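Local coordinates for VgrG protein (Vibrio cholerae, PDB 4DTH) that probably cross-links G-actin through its actin cross-linking toxin domain, which binds ATP and magnesium, at residues A[237-242]-A[308-313]. Numbering follows the deposited sequence. Where two conformers were deposited one is given.
Sequences KTAELA and SRYSES. With SO4 (sulfate ion), chain J.
Tyr310 OH donates a hydrogen bond of 2.8 Å to O3 of a sulfate ion, probably from the crystallisation liquor. O3 sits at the ring's edge, near its plane, and Lys243 NZ, one turn beyond Glu240 on the same helix, holds the sulfate as well. Next to this bond the hydroxyl meets aliphatic carbon: Glu240 CB lies 3.3 Å from Tyr310 OH. With CG anti to the backbone N (chi1 176°), the extended Glu240 chain passes the sulfate with its methylene, CG to O3 3.3 Å, and carries its carboxylate away to Lys237. There OE2 receives Lys237 NZ at 2.9 Å on the syn side, 29° out of the carboxylate plane, a salt bridge within the helix. Ala239 sets its methyl over the centre of one face of the ring, a CH-pi contact, with CB 3.6 Å from the Tyr310 centroid and 12° off the normal. Just after the tyrosine, Ser311 N-caps helix 312-323, its OG taking Leu314 N. The contact is plain packing of a loop on a helix, joining the turn between helices 292-307 and 312-323 to the side of helix 221-245 within the actin cross-linking domain.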
loop_
_atom_site.group_PDB
_atom_site.type_symbol
_atom_site.label_atom_id
_atom_site.label_comp_id
_atom_site.label_asym_id
_atom_site.label_seq_id
_atom_site.Cartn_x
_atom_site.Cartn_y
_atom_site.Cartn_z
ATOM N N LYS A 237 -0.030 -10.922 -15.852
ATOM C CA LYS A 237 -1.026 -10.945 -14.779
ATOM C C LYS A 237 -2.113 -9.881 -15.006
ATOM O O LYS A 237 -3.296 -10.161 -14.782
ATOM C CB LYS A 237 -0.374 -10.791 -13.390
ATOM C CG LYS A 237 -1.361 -10.896 -12.218
ATOM C CD LYS A 237 -1.971 -12.291 -12.071
ATOM C CE LYS A 237 -2.782 -12.391 -10.806
ATOM N NZ LYS A 237 -3.300 -13.771 -10.639
ATOM N N THR A 238 -1.709 -8.672 -15.468
ATOM C CA THR A 238 -2.664 -7.591 -15.747
ATOM C C THR A 238 -3.642 -8.044 -16.843
ATOM O O THR A 238 -4.852 -7.856 -16.699
ATOM C CB THR A 238 -1.944 -6.277 -16.062
ATOM O OG1 THR A 238 -1.131 -5.931 -14.938
ATOM C CG2 THR A 238 -2.926 -5.127 -16.324
ATOM N N ALA A 239 -3.115 -8.669 -17.916
ATOM C CA ALA A 239 -3.938 -9.185 -19.002
ATOM C C ALA A 239 -4.889 -10.279 -18.481
ATOM O O ALA A 239 -6.085 -10.244 -18.786
ATOM C CB ALA A 239 -3.055 -9.713 -20.122
ATOM N N GLU A 240 -4.378 -11.190 -17.611
ATOM C CA GLU A 240 -5.205 -12.244 -17.007
ATOM C C GLU A 240 -6.353 -11.643 -16.199
ATOM O O GLU A 240 -7.506 -12.064 -16.362
ATOM C CB GLU A 240 -4.340 -13.166 -16.121
ATOM C CG GLU A 240 -5.116 -14.242 -15.371
ATOM C CD GLU A 240 -4.368 -14.801 -14.176
ATOM O OE1 GLU A 240 -3.374 -15.534 -14.382
ATOM O OE2 GLU A 240 -4.759 -14.486 -13.029
ATOM N N LEU A 241 -6.048 -10.643 -15.355
ATOM C CA LEU A 241 -7.054 -9.992 -14.516
ATOM C C LEU A 241 -8.054 -9.188 -15.329
ATOM O O LEU A 241 -9.231 -9.205 -14.999
ATOM C CB LEU A 241 -6.398 -9.116 -13.444
ATOM C CG LEU A 241 -5.561 -9.865 -12.405
ATOM C CD1 LEU A 241 -4.758 -8.898 -11.580
ATOM C CD2 LEU A 241 -6.429 -10.727 -11.506
ATOM N N ALA A 242 -7.596 -8.509 -16.398
ATOM C CA ALA A 242 -8.472 -7.716 -17.273
ATOM C C ALA A 242 -9.494 -8.640 -17.943
ATOM O O ALA A 242 -10.659 -8.277 -18.062
ATOM C CB ALA A 242 -7.644 -6.996 -18.333
ATOM N N SER A 308 1.395 -14.279 -27.497
ATOM C CA SER A 308 1.310 -15.730 -27.643
ATOM C C SER A 308 0.231 -16.264 -26.680
ATOM O O SER A 308 -0.176 -17.418 -26.783
ATOM C CB SER A 308 2.670 -16.381 -27.375
ATOM O OG SER A 308 3.073 -16.131 -26.040
ATOM N N ARG A 309 -0.268 -15.396 -25.783
ATOM C CA ARG A 309 -1.250 -15.767 -24.755
ATOM C C ARG A 309 -2.565 -15.006 -24.806
ATOM O O ARG A 309 -3.586 -15.517 -24.325
ATOM C CB ARG A 309 -0.642 -15.521 -23.374
ATOM C CG ARG A 309 0.528 -16.434 -23.046
ATOM C CD ARG A 309 1.203 -15.975 -21.773
ATOM N NE ARG A 309 2.280 -16.872 -21.338
ATOM C CZ ARG A 309 3.544 -16.770 -21.729
ATOM N NH1 ARG A 309 3.902 -15.843 -22.609
ATOM N NH2 ARG A 309 4.461 -17.591 -21.242
ATOM N N TYR A 310 -2.535 -13.774 -25.322
ATOM C CA TYR A 310 -3.711 -12.893 -25.328
ATOM C C TYR A 310 -3.952 -12.306 -26.690
ATOM O O TYR A 310 -3.035 -12.275 -27.514
ATOM C CB TYR A 310 -3.554 -11.786 -24.278
ATOM C CG TYR A 310 -3.473 -12.347 -22.877
ATOM C CD1 TYR A 310 -4.614 -12.813 -22.225
ATOM C CD2 TYR A 310 -2.245 -12.512 -22.243
ATOM C CE1 TYR A 310 -4.540 -13.390 -20.957
ATOM C CE2 TYR A 310 -2.157 -13.091 -20.975
ATOM C CZ TYR A 310 -3.307 -13.527 -20.339
ATOM O OH TYR A 310 -3.227 -14.112 -19.103
ATOM N N SER A 311 -5.185 -11.827 -26.927
ATOM C CA SER A 311 -5.553 -11.228 -28.211
ATOM C C SER A 311 -4.630 -10.064 -28.516
ATOM O O SER A 311 -4.026 -9.505 -27.585
ATOM C CB SER A 311 -6.993 -10.734 -28.159
ATOM O OG SER A 311 -7.094 -9.614 -27.291
ATOM N N GLU A 312 -4.513 -9.704 -29.806
ATOM C CA GLU A 312 -3.700 -8.570 -30.240
ATOM C C GLU A 312 -4.106 -7.287 -29.514
ATOM O O GLU A 312 -3.237 -6.585 -29.006
ATOM C CB GLU A 312 -3.752 -8.380 -31.777
ATOM C CG GLU A 312 -3.027 -7.134 -32.289
ATOM C CD GLU A 312 -1.561 -6.956 -31.942
ATOM O OE1 GLU A 312 -0.916 -7.926 -31.479
ATOM O OE2 GLU A 312 -1.035 -5.845 -32.177
ATOM N N SER A 313 -5.417 -7.006 -29.444
ATOM C CA SER A 313 -5.945 -5.810 -28.785
ATOM C C SER A 313 -5.602 -5.759 -27.291
ATOM O O SER A 313 -5.091 -4.749 -26.823
ATOM C CB SER A 313 -7.442 -5.658 -29.015
ATOM O OG SER A 313 -7.864 -4.460 -28.382
HETATM S S SO4 J . -6.169 -16.690 -18.985
HETATM O O1 SO4 J . -7.601 -16.653 -18.682
HETATM O O2 SO4 J . -5.987 -16.701 -20.437
HETATM O O3 SO4 J . -5.511 -15.509 -18.418
HETATM O O4 SO4 J . -5.591 -17.906 -18.395
#